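Local coordinates for protein ATP-dependent DNA helicase (Mycobacterium smegmatis, PDB 5V9X) that uses ATP hydrolysis to move 3'-to-5' along a single DNA strand and unwind RNA:DNA hybrids, at residues Asp28-Phe33 against Glu39-Ala44; Met173-Ala178 against Thr468-Ala473; Ala198-Ala203 against Leu461-Gln466. All coordinates share one frame; numbering follows the deposited sequence.

Interaction 1: residues Asp28-Phe33 against Glu39-Ala44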
loop_
_atom_site.group_PDB
_atom_site.type_symbol
_atom_site.label_atom_id
_atom_site.label_comp_id
_atom_site.label_asym_id
_atom_site.label_seq_id
_atom_site.Cartn_x
_atom_site.Cartn_y
_atom_site.Cartn_z
ATOM N N ASP A 28 1.197 -5.371 -38.499
ATOM C CA ASP A 28 2.605 -5.338 -38.104
ATOM C C ASP A 28 2.784 -4.326 -36.981
ATOM O O ASP A 28 2.746 -3.105 -37.240
ATOM C CB ASP A 28 3.496 -4.999 -39.295
ATOM C CG ASP A 28 4.977 -5.133 -38.979
ATOM O OD1 ASP A 28 5.324 -5.548 -37.853
ATOM O OD2 ASP A 28 5.799 -4.824 -39.868
ATOM N N PRO A 29 2.976 -4.771 -35.736
ATOM C CA PRO A 29 3.150 -3.805 -34.642
ATOM C C PRO A 29 4.460 -3.043 -34.718
ATOM O O PRO A 29 4.535 -1.910 -34.226
ATOM C CB PRO A 29 3.082 -4.681 -33.380
ATOM C CG PRO A 29 2.536 -6.008 -33.834
ATOM C CD PRO A 29 2.974 -6.160 -35.254
ATOM N N LEU A 30 5.495 -3.628 -35.311
ATOM C CA LEU A 30 6.803 -2.997 -35.393
ATOM C C LEU A 30 6.975 -2.142 -36.641
ATOM O O LEU A 30 8.012 -1.486 -36.784
ATOM C CB LEU A 30 7.900 -4.066 -35.335
ATOM C CG LEU A 30 7.978 -4.857 -34.028
ATOM C CD1 LEU A 30 8.756 -6.144 -34.227
ATOM C CD2 LEU A 30 8.609 -4.012 -32.929
ATOM N N GLY A 31 5.990 -2.130 -37.543
ATOM C CA GLY A 31 6.084 -1.326 -38.749
ATOM C C GLY A 31 6.174 0.164 -38.493
ATOM O O GLY A 31 6.726 0.892 -39.325
ATOM N N ARG A 32 5.654 0.632 -37.358
ATOM C CA ARG A 32 5.729 2.053 -37.035
ATOM C C ARG A 32 7.164 2.487 -36.766
ATOM O O ARG A 32 7.571 3.585 -37.164
ATOM C CB ARG A 32 4.847 2.350 -35.823
ATOM C CG ARG A 32 3.450 1.768 -35.927
ATOM C CD ARG A 32 2.699 1.827 -34.606
ATOM N NE ARG A 32 1.301 1.441 -34.776
ATOM C CZ ARG A 32 0.807 0.244 -34.470
ATOM N NH1 ARG A 32 1.593 -0.694 -33.962
ATOM N NH2 ARG A 32 -0.479 -0.011 -34.668
ATOM N N PHE A 33 7.942 1.641 -36.096
ATOM C CA PHE A 33 9.277 2.008 -35.654
ATOM C C PHE A 33 10.238 2.095 -36.839
ATOM O O PHE A 33 9.926 1.704 -37.968
ATOM C CB PHE A 33 9.798 0.994 -34.634
ATOM C CG PHE A 33 8.911 0.829 -33.430
ATOM C CD1 PHE A 33 7.767 0.050 -33.493
ATOM C CD2 PHE A 33 9.233 1.439 -32.228
ATOM C CE1 PHE A 33 6.954 -0.107 -32.388
ATOM C CE2 PHE A 33 8.423 1.284 -31.117
ATOM C CZ PHE A 33 7.283 0.509 -31.197
ATOM N N GLU A 39 14.499 -4.237 -36.369
ATOM C CA GLU A 39 15.391 -5.378 -36.536
ATOM C C GLU A 39 15.878 -5.903 -35.193
ATOM O O GLU A 39 16.013 -7.118 -35.013
ATOM C CB GLU A 39 16.582 -5.014 -37.426
ATOM C CG GLU A 39 17.548 -6.182 -37.635
ATOM C CD GLU A 39 18.474 -5.990 -38.819
ATOM O OE1 GLU A 39 19.533 -5.349 -38.652
ATOM O OE2 GLU A 39 18.141 -6.481 -39.919
ATOM N N TRP A 40 16.145 -5.011 -34.236
ATOM C CA TRP A 40 16.603 -5.477 -32.932
ATOM C C TRP A 40 15.527 -6.293 -32.229
ATOM O O TRP A 40 15.783 -7.420 -31.784
ATOM C CB TRP A 40 17.024 -4.313 -32.038
ATOM C CG TRP A 40 17.119 -4.792 -30.625
ATOM C CD1 TRP A 40 18.116 -5.550 -30.088
ATOM C CD2 TRP A 40 16.148 -4.612 -29.586
ATOM N NE1 TRP A 40 17.844 -5.828 -28.771
ATOM C CE2 TRP A 40 16.639 -5.266 -28.439
ATOM C CE3 TRP A 40 14.917 -3.952 -29.511
ATOM C CZ2 TRP A 40 15.943 -5.281 -27.232
ATOM C CZ3 TRP A 40 14.229 -3.964 -28.311
ATOM C CH2 TRP A 40 14.744 -4.622 -27.187
ATOM N N PHE A 41 14.320 -5.733 -32.105
ATOM C CA PHE A 41 13.255 -6.425 -31.385
ATOM C C PHE A 41 12.958 -7.785 -32.001
ATOM O O PHE A 41 12.598 -8.726 -31.284
ATOM C CB PHE A 41 11.991 -5.561 -31.352
ATOM C CG PHE A 41 10.938 -6.062 -30.399
ATOM C CD1 PHE A 41 10.021 -7.024 -30.795
ATOM C CD2 PHE A 41 10.866 -5.570 -29.107
ATOM C CE1 PHE A 41 9.060 -7.488 -29.921
ATOM C CE2 PHE A 41 9.901 -6.029 -28.227
ATOM C CZ PHE A 41 8.997 -6.989 -28.635
ATOM N N THR A 42 13.114 -7.912 -33.321
ATOM C CA THR A 42 12.892 -9.199 -33.969
ATOM C C THR A 42 13.968 -10.208 -33.580
ATOM O O THR A 42 13.674 -11.391 -33.379
ATOM C CB THR A 42 12.840 -9.016 -35.487
ATOM O OG1 THR A 42 11.686 -8.239 -35.831
ATOM C CG2 THR A 42 12.759 -10.358 -36.194
ATOM N N THR A 43 15.218 -9.759 -33.456
ATOM C CA THR A 43 16.295 -10.656 -33.059
ATOM C C THR A 43 16.315 -10.931 -31.561
ATOM O O THR A 43 17.062 -11.813 -31.120
ATOM C CB THR A 43 17.654 -10.087 -33.486
ATOM O OG1 THR A 43 17.903 -8.859 -32.793
ATOM C CG2 THR A 43 17.682 -9.834 -34.984
ATOM N N ALA A 44 15.516 -10.211 -30.774
ATOM C CA ALA A 44 15.503 -10.355 -29.324
ATOM C C ALA A 44 14.334 -11.183 -28.810
ATOM O O ALA A 44 14.493 -11.931 -27.840
ATOM C CB ALA A 44 15.474 -8.976 -28.658
#
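The ring of Phe41 takes the forked end of Leu30 obliquely: CD1 of Leu30 comes to 3.8 Å from CD1 of Phe41, and Leu30 CD2 sits 4.0 Å from Phe41 CG. The two side chains cross at about a right angle, and both leucine methyls lie against the CG-CD1 side of the ring. Elsewhere the same ring meets Trp56 edge-to-face and Phe45 with the planes about 50° apart. Two other rings lie close by. Phe33 has the carbonyl oxygen of Pro29 at its edge, in plane, and Trp40 carries CB of Ala44 over one face, 3.7 Å above the plane and offset toward the rim.

In the fold this is the N-terminal loop folding back on helix 35-44, beside the nucleotide pocket. Phe41 belongs to that pocket and touches the bound AMP-PNP. It also packs on Gln52, which, in a Pro-Thr-Pro-Ala-Gln sequence, is probably the glutamine of a Q motif. With CG anti to the backbone N (chi1 -168°), Phe41 lays its CB-CG-CD1 side along the leucine.

An Asx turn ends on the leucine, with Leu30 N donating to Asp28 OD1 (3.2 Å) from well above the carboxylate plane. At the exposed border, Leu30 CD1 lies 3.9 Å from OG1 of Thr42, a hydroxyl hydrogen-bonded to Arg38 O.

Interaction 2: residues Met173-Ala178 against Thr468-Ala473. With nucleotides of chain B.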
loop_
_atom_site.group_PDB
_atom_site.type_symbol
_atom_site.label_atom_id
_atom_site.label_comp_id
_atom_site.label_asym_id
_atom_site.label_seq_id
_atom_site.Cartn_x
_atom_site.Cartn_y
_atom_site.Cartn_z
ATOM N N MET A 173 13.161 17.612 -7.173
ATOM C CA MET A 173 13.724 18.270 -8.346
ATOM C C MET A 173 12.845 19.427 -8.802
ATOM O O MET A 173 13.352 20.466 -9.240
ATOM C CB MET A 173 13.913 17.259 -9.472
ATOM C CG MET A 173 14.821 16.101 -9.108
ATOM S SD MET A 173 15.127 15.023 -10.511
ATOM C CE MET A 173 15.947 16.166 -11.625
ATOM N N LEU A 174 11.524 19.265 -8.711
ATOM C CA LEU A 174 10.611 20.341 -9.074
ATOM C C LEU A 174 10.659 21.500 -8.086
ATOM O O LEU A 174 10.188 22.596 -8.409
ATOM C CB LEU A 174 9.185 19.802 -9.175
ATOM C CG LEU A 174 8.936 18.825 -10.322
ATOM C CD1 LEU A 174 7.627 18.082 -10.112
ATOM C CD2 LEU A 174 8.933 19.561 -11.649
ATOM N N THR A 175 11.213 21.283 -6.896
ATOM C CA THR A 175 11.321 22.308 -5.865
ATOM C C THR A 175 12.779 22.725 -5.675
ATOM O O THR A 175 13.241 22.975 -4.560
ATOM C CB THR A 175 10.705 21.812 -4.558
ATOM O OG1 THR A 175 9.493 21.107 -4.851
ATOM C CG2 THR A 175 10.370 22.977 -3.630
ATOM N N SER A 176 13.517 22.800 -6.776
ATOM C CA SER A 176 14.919 23.196 -6.751
ATOM C C SER A 176 15.320 23.584 -8.167
ATOM O O SER A 176 14.514 23.525 -9.098
ATOM C CB SER A 176 15.806 22.076 -6.201
ATOM O OG SER A 176 15.641 20.881 -6.946
ATOM N N ALA A 177 16.583 23.984 -8.321
ATOM C CA ALA A 177 17.103 24.343 -9.634
ATOM C C ALA A 177 17.202 23.150 -10.576
ATOM O O ALA A 177 17.446 23.347 -11.771
ATOM C CB ALA A 177 18.472 25.007 -9.489
ATOM N N ALA A 178 17.015 21.927 -10.073
ATOM C CA ALA A 178 17.072 20.746 -10.924
ATOM C C ALA A 178 15.916 20.685 -11.913
ATOM O O ALA A 178 16.019 19.978 -12.922
ATOM C CB ALA A 178 17.085 19.480 -10.065
ATOM N N THR A 468 1.734 23.753 -2.157
ATOM C CA THR A 468 1.592 25.204 -2.233
ATOM C C THR A 468 2.828 25.909 -1.688
ATOM O O THR A 468 3.260 26.930 -2.235
ATOM C CB THR A 468 0.341 25.651 -1.479
ATOM O OG1 THR A 468 -0.813 25.013 -2.041
ATOM C CG2 THR A 468 0.170 27.154 -1.582
ATOM N N VAL A 469 3.416 25.380 -0.613
ATOM C CA VAL A 469 4.681 25.921 -0.132
ATOM C C VAL A 469 5.788 25.657 -1.144
ATOM O O VAL A 469 6.657 26.507 -1.371
ATOM C CB VAL A 469 5.028 25.336 1.251
ATOM C CG1 VAL A 469 6.372 25.867 1.736
ATOM C CG2 VAL A 469 3.932 25.656 2.255
ATOM N N ALA A 470 5.761 24.486 -1.784
ATOM C CA ALA A 470 6.848 24.086 -2.669
ATOM C C ALA A 470 6.787 24.797 -4.017
ATOM O O ALA A 470 7.828 25.179 -4.562
ATOM C CB ALA A 470 6.824 22.573 -2.871
ATOM N N VAL A 471 5.584 24.972 -4.572
ATOM C CA VAL A 471 5.465 25.625 -5.871
ATOM C C VAL A 471 5.872 27.090 -5.775
ATOM O O VAL A 471 6.355 27.672 -6.753
ATOM C CB VAL A 471 4.036 25.465 -6.426
ATOM C CG1 VAL A 471 3.028 26.202 -5.552
ATOM C CG2 VAL A 471 3.957 25.951 -7.868
ATOM N N ALA A 472 5.705 27.703 -4.605
ATOM C CA ALA A 472 6.043 29.104 -4.397
ATOM C C ALA A 472 7.330 29.287 -3.605
ATOM O O ALA A 472 7.607 30.398 -3.142
ATOM C CB ALA A 472 4.891 29.825 -3.695
ATOM N N ALA A 473 8.123 28.227 -3.436
ATOM C CA ALA A 473 9.353 28.337 -2.659
ATOM C C ALA A 473 10.472 29.003 -3.446
ATOM O O ALA A 473 11.373 29.602 -2.847
ATOM C CB ALA A 473 9.800 26.954 -2.186
ATOM P P DA B 13 18.750 24.362 -4.943
ATOM O OP1 DA B 13 17.653 24.812 -5.827
ATOM O OP2 DA B 13 19.859 23.558 -5.500
ATOM O "O5'" DA B 13 19.388 25.635 -4.227
ATOM C "C5'" DA B 13 18.775 26.165 -3.062
ATOM C "C4'" DA B 13 19.760 26.998 -2.265
ATOM O "O4'" DA B 13 20.604 26.126 -1.468
ATOM C "C3'" DA B 13 20.707 27.848 -3.104
ATOM O "O3'" DA B 13 20.950 29.080 -2.448
ATOM C "C2'" DA B 13 21.966 26.989 -3.169
ATOM C "C1'" DA B 13 21.961 26.343 -1.795
ATOM N N9 DA B 13 22.650 25.061 -1.759
ATOM C C8 DA B 13 22.957 24.260 -2.824
ATOM N N7 DA B 13 23.580 23.155 -2.491
ATOM C C5 DA B 13 23.687 23.236 -1.113
ATOM C C6 DA B 13 24.248 22.374 -0.152
ATOM N N6 DA B 13 24.833 21.210 -0.458
ATOM N N1 DA B 13 24.188 22.755 1.141
ATOM C C2 DA B 13 23.602 23.920 1.444
ATOM N N3 DA B 13 23.040 24.811 0.630
ATOM C C4 DA B 13 23.117 24.405 -0.646
ATOM P P DG B 12 17.801 17.814 -3.045
ATOM O OP1 DG B 12 16.943 17.460 -4.197
ATOM O OP2 DG B 12 19.094 17.123 -2.840
ATOM O "O5'" DG B 12 18.074 19.377 -3.110
ATOM C "C5'" DG B 12 17.007 20.273 -2.891
ATOM C "C4'" DG B 12 17.530 21.612 -2.434
ATOM O "O4'" DG B 12 18.209 21.451 -1.168
ATOM C "C3'" DG B 12 18.528 22.260 -3.391
ATOM O "O3'" DG B 12 18.085 23.558 -3.722
ATOM C "C2'" DG B 12 19.851 22.282 -2.616
ATOM C "C1'" DG B 12 19.402 22.191 -1.166
ATOM N N9 DG B 12 20.355 21.492 -0.311
ATOM C C8 DG B 12 21.073 20.363 -0.627
ATOM N N7 DG B 12 21.846 19.952 0.340
ATOM C C5 DG B 12 21.622 20.864 1.365
ATOM C C6 DG B 12 22.180 20.929 2.664
ATOM O O6 DG B 12 23.011 20.170 3.182
ATOM N N1 DG B 12 21.683 22.014 3.384
ATOM C C2 DG B 12 20.762 22.918 2.909
ATOM N N2 DG B 12 20.402 23.898 3.752
ATOM N N3 DG B 12 20.230 22.867 1.694
ATOM C C4 DG B 12 20.705 21.817 0.980
#
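Thr175 against Ala470 is a small, buried packing contact without a hydrogen bond across it, made where the end of helix 167-174 in the first RecA-like domain abuts the last turn of helix 461-471 in the winged-helix region. The threonine straddles the alanine methyl: OG1 and CG2 of Thr175 each stand 3.6 Å from Ala470 CB. CG2 also lies 3.5 Å from Ala470 O and 4.3 Å from Ala473 CB. With CG2 anti to the backbone N, Thr175 turns its methyl to Ala470 O; OG1 is hydrogen-bonded to Phe171 O, one turn back, and to Arg211 NH2.

The next residues face the DNA instead. Ala177 N donates to OP1 of DA13 of chain B (2.8 Å, 151°), and Ser176 CB approaches O3' of DG12 of chain B at 3.7 Å. The same turn holds a phosphate of the tracking strand by one backbone N-H and touches the winged-helix region through Thr175.

Around the contact, Arg211 of helix 200-213 packs on Ala470 and Val471, and helix 538-543 closes in with Ala542 on Ala470 and Gln539 on Ala473, the latter glutamine also donating to Thr175 O.

Interaction 3: residues Ala198-Ala203 against Leu461-Gln466. With nucleotides of chain B.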
loop_
_atom_site.group_PDB
_atom_site.type_symbol
_atom_site.label_atom_id
_atom_site.label_comp_id
_atom_site.label_asym_id
_atom_site.label_seq_id
_atom_site.Cartn_x
_atom_site.Cartn_y
_atom_site.Cartn_z
ATOM N N ALA A 198 -4.700 5.319 -4.920
ATOM C CA ALA A 198 -5.678 5.503 -3.858
ATOM C C ALA A 198 -5.067 6.064 -2.578
ATOM O O ALA A 198 -5.657 5.916 -1.503
ATOM C CB ALA A 198 -6.391 4.182 -3.566
ATOM N N THR A 199 -3.905 6.708 -2.667
ATOM C CA THR A 199 -3.218 7.221 -1.490
ATOM C C THR A 199 -2.867 8.689 -1.681
ATOM O O THR A 199 -2.843 9.206 -2.802
ATOM C CB THR A 199 -1.934 6.434 -1.189
ATOM O OG1 THR A 199 -1.059 6.492 -2.324
ATOM C CG2 THR A 199 -2.255 4.983 -0.866
ATOM N N LYS A 200 -2.586 9.355 -0.557
ATOM C CA LYS A 200 -2.079 10.720 -0.607
ATOM C C LYS A 200 -0.699 10.790 -1.242
ATOM O O LYS A 200 -0.279 11.871 -1.667
ATOM C CB LYS A 200 -2.038 11.327 0.795
ATOM C CG LYS A 200 -3.397 11.468 1.446
ATOM C CD LYS A 200 -3.312 12.277 2.727
ATOM C CE LYS A 200 -4.627 12.232 3.485
ATOM N NZ LYS A 200 -4.606 13.096 4.695
ATOM N N ARG A 201 0.020 9.668 -1.304
ATOM C CA ARG A 201 1.272 9.641 -2.046
ATOM C C ARG A 201 1.030 9.866 -3.537
ATOM O O ARG A 201 1.811 10.555 -4.200
ATOM C CB ARG A 201 1.992 8.315 -1.802
ATOM C CG ARG A 201 3.434 8.287 -2.283
ATOM C CD ARG A 201 4.062 6.927 -2.041
ATOM N NE ARG A 201 5.433 6.863 -2.540
ATOM C CZ ARG A 201 6.065 5.733 -2.841
ATOM N NH1 ARG A 201 5.446 4.568 -2.704
ATOM N NH2 ARG A 201 7.315 5.767 -3.290
ATOM N N GLY A 202 -0.052 9.295 -4.074
ATOM C CA GLY A 202 -0.389 9.511 -5.474
ATOM C C GLY A 202 -0.947 10.894 -5.737
ATOM O O GLY A 202 -0.685 11.489 -6.787
ATOM N N ALA A 203 -1.732 11.419 -4.793
ATOM C CA ALA A 203 -2.174 12.805 -4.894
ATOM C C ALA A 203 -0.978 13.746 -4.886
ATOM O O ALA A 203 -0.924 14.712 -5.657
ATOM C CB ALA A 203 -3.130 13.139 -3.753
ATOM N N LEU A 461 -6.541 18.238 1.469
ATOM C CA LEU A 461 -6.039 19.606 1.587
ATOM C C LEU A 461 -4.603 19.666 2.092
ATOM O O LEU A 461 -3.871 20.601 1.743
ATOM C CB LEU A 461 -6.947 20.418 2.510
ATOM C CG LEU A 461 -8.387 20.619 2.042
ATOM C CD1 LEU A 461 -9.125 21.541 2.999
ATOM C CD2 LEU A 461 -8.421 21.167 0.623
ATOM N N ASP A 462 -4.179 18.702 2.914
ATOM C CA ASP A 462 -2.816 18.749 3.435
ATOM C C ASP A 462 -1.795 18.542 2.324
ATOM O O ASP A 462 -0.749 19.202 2.306
ATOM C CB ASP A 462 -2.634 17.718 4.550
ATOM C CG ASP A 462 -2.958 16.299 4.110
ATOM O OD1 ASP A 462 -3.314 16.094 2.929
ATOM O OD2 ASP A 462 -2.854 15.386 4.956
ATOM N N VAL A 463 -2.085 17.636 1.384
ATOM C CA VAL A 463 -1.211 17.453 0.227
ATOM C C VAL A 463 -1.135 18.737 -0.589
ATOM O O VAL A 463 -0.064 19.117 -1.082
ATOM C CB VAL A 463 -1.694 16.264 -0.626
ATOM C CG1 VAL A 463 -0.976 16.233 -1.969
ATOM C CG2 VAL A 463 -1.486 14.956 0.121
ATOM N N LEU A 464 -2.269 19.426 -0.739
ATOM C CA LEU A 464 -2.283 20.707 -1.441
ATOM C C LEU A 464 -1.407 21.734 -0.731
ATOM O O LEU A 464 -0.595 22.418 -1.365
ATOM C CB LEU A 464 -3.720 21.217 -1.558
ATOM C CG LEU A 464 -3.913 22.669 -2.007
ATOM C CD1 LEU A 464 -3.451 22.861 -3.441
ATOM C CD2 LEU A 464 -5.363 23.101 -1.844
ATOM N N ALA A 465 -1.560 21.850 0.591
ATOM C CA ALA A 465 -0.796 22.837 1.349
ATOM C C ALA A 465 0.703 22.623 1.190
ATOM O O ALA A 465 1.466 23.589 1.063
ATOM C CB ALA A 465 -1.192 22.784 2.825
ATOM N N GLN A 466 1.146 21.364 1.186
ATOM C CA GLN A 466 2.570 21.082 1.035
ATOM C C GLN A 466 3.077 21.536 -0.329
ATOM O O GLN A 466 4.100 22.225 -0.424
ATOM C CB GLN A 466 2.836 19.590 1.245
ATOM C CG GLN A 466 4.293 19.197 1.058
ATOM C CD GLN A 466 4.544 17.724 1.315
ATOM O OE1 GLN A 466 5.269 17.066 0.566
ATOM N NE2 GLN A 466 3.951 17.199 2.383
ATOM P P DG B 9 11.262 2.189 -1.004
ATOM O OP1 DG B 9 11.726 1.716 -2.328
ATOM O OP2 DG B 9 11.921 1.708 0.232
ATOM O "O5'" DG B 9 11.294 3.780 -0.992
ATOM C "C5'" DG B 9 10.472 4.506 -1.895
ATOM C "C4'" DG B 9 10.502 5.988 -1.578
ATOM O "O4'" DG B 9 9.769 6.233 -0.351
ATOM C "C3'" DG B 9 11.895 6.573 -1.374
ATOM O "O3'" DG B 9 11.972 7.851 -1.982
ATOM C "C2'" DG B 9 12.028 6.658 0.145
ATOM C "C1'" DG B 9 10.590 6.900 0.583
ATOM N N9 DG B 9 10.290 6.364 1.907
ATOM C C8 DG B 9 10.389 5.054 2.307
ATOM N N7 DG B 9 10.050 4.865 3.551
ATOM C C5 DG B 9 9.700 6.128 4.006
ATOM C C6 DG B 9 9.250 6.540 5.279
ATOM O O6 DG B 9 9.066 5.848 6.289
ATOM N N1 DG B 9 9.005 7.910 5.321
ATOM C C2 DG B 9 9.174 8.772 4.262
ATOM N N2 DG B 9 8.885 10.063 4.494
ATOM N N3 DG B 9 9.597 8.396 3.059
ATOM C C4 DG B 9 9.841 7.063 3.006
#
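Lys200 reaches across to Asp462 with a chain extended beyond CG, and its NZ donates to Asp462 OD2 at 2.9 Å in a salt bridge. The ammonium meets that oxygen on the syn side, 27° out of the carboxylate plane. The two side chains cross at about a right angle, and the aspartate is turned for it: CG is held between backbone N and carbonyl carbon (chi1 57°), which brings the carboxylate nearer to the lysine than the direction of its CB would suggest.

Both charges have further partners. Asp462 OD2 takes a second salt bridge from Arg786 NE, and Lys200 NZ makes one to Glu830 OE1, so the pair belongs to a network that also includes helices 774-786 and 822-835. Nearer the lysine backbone the contact turns apolar. Val463 CG2 lies 3.7 Å from Lys200 CB, and the other branch, Val463 CG1, rests 3.8 Å from Ala203 C and 4.2 Å from Ala203 CB. The valine thus sits against the first turn of helix 200-213.

Arg201 leaves that turn away from helix 461-471. NE is paired with Glu168 OE2, NH2 donates to Pro105 O, and the guanidinium approaches the sugar of DG9 of chain B, with NH2 3.6 Å from C4'. Gln466 is equally well supplied: OE1 accepts from His204 NE2, while NE2 serves Arg786 O and Gly547 O.

Glu830, Lys200, Asp462 and Arg786 form a run of alternating charges that probably balance one another; with Lys200 and Asp462 buried, this would be expected to keep the lysine protonated and the aspartate ionised where the DNA-binding RecA-like domain meets the winged-helix region.

From the N terminus, interaction 1 closes first, a short local loop that folds residues 28-33 onto the helix that follows them, 35-44, beside the nucleotide pocket; it is complete before either of the others opens. Interaction 2 then opens at the end of helix 167-174 and closes some 290 residues later on helix 461-471. Interaction 3 runs within that span, from 198-203 to 461-466, so its loop is enclosed by the larger one and the two do not cross. Both land on helix 461-471, their centres about 16 Å apart, tying the first RecA-like domain to the winged-helix region at two places. The centre of interaction 1 lies about 41 Å from each of theirs.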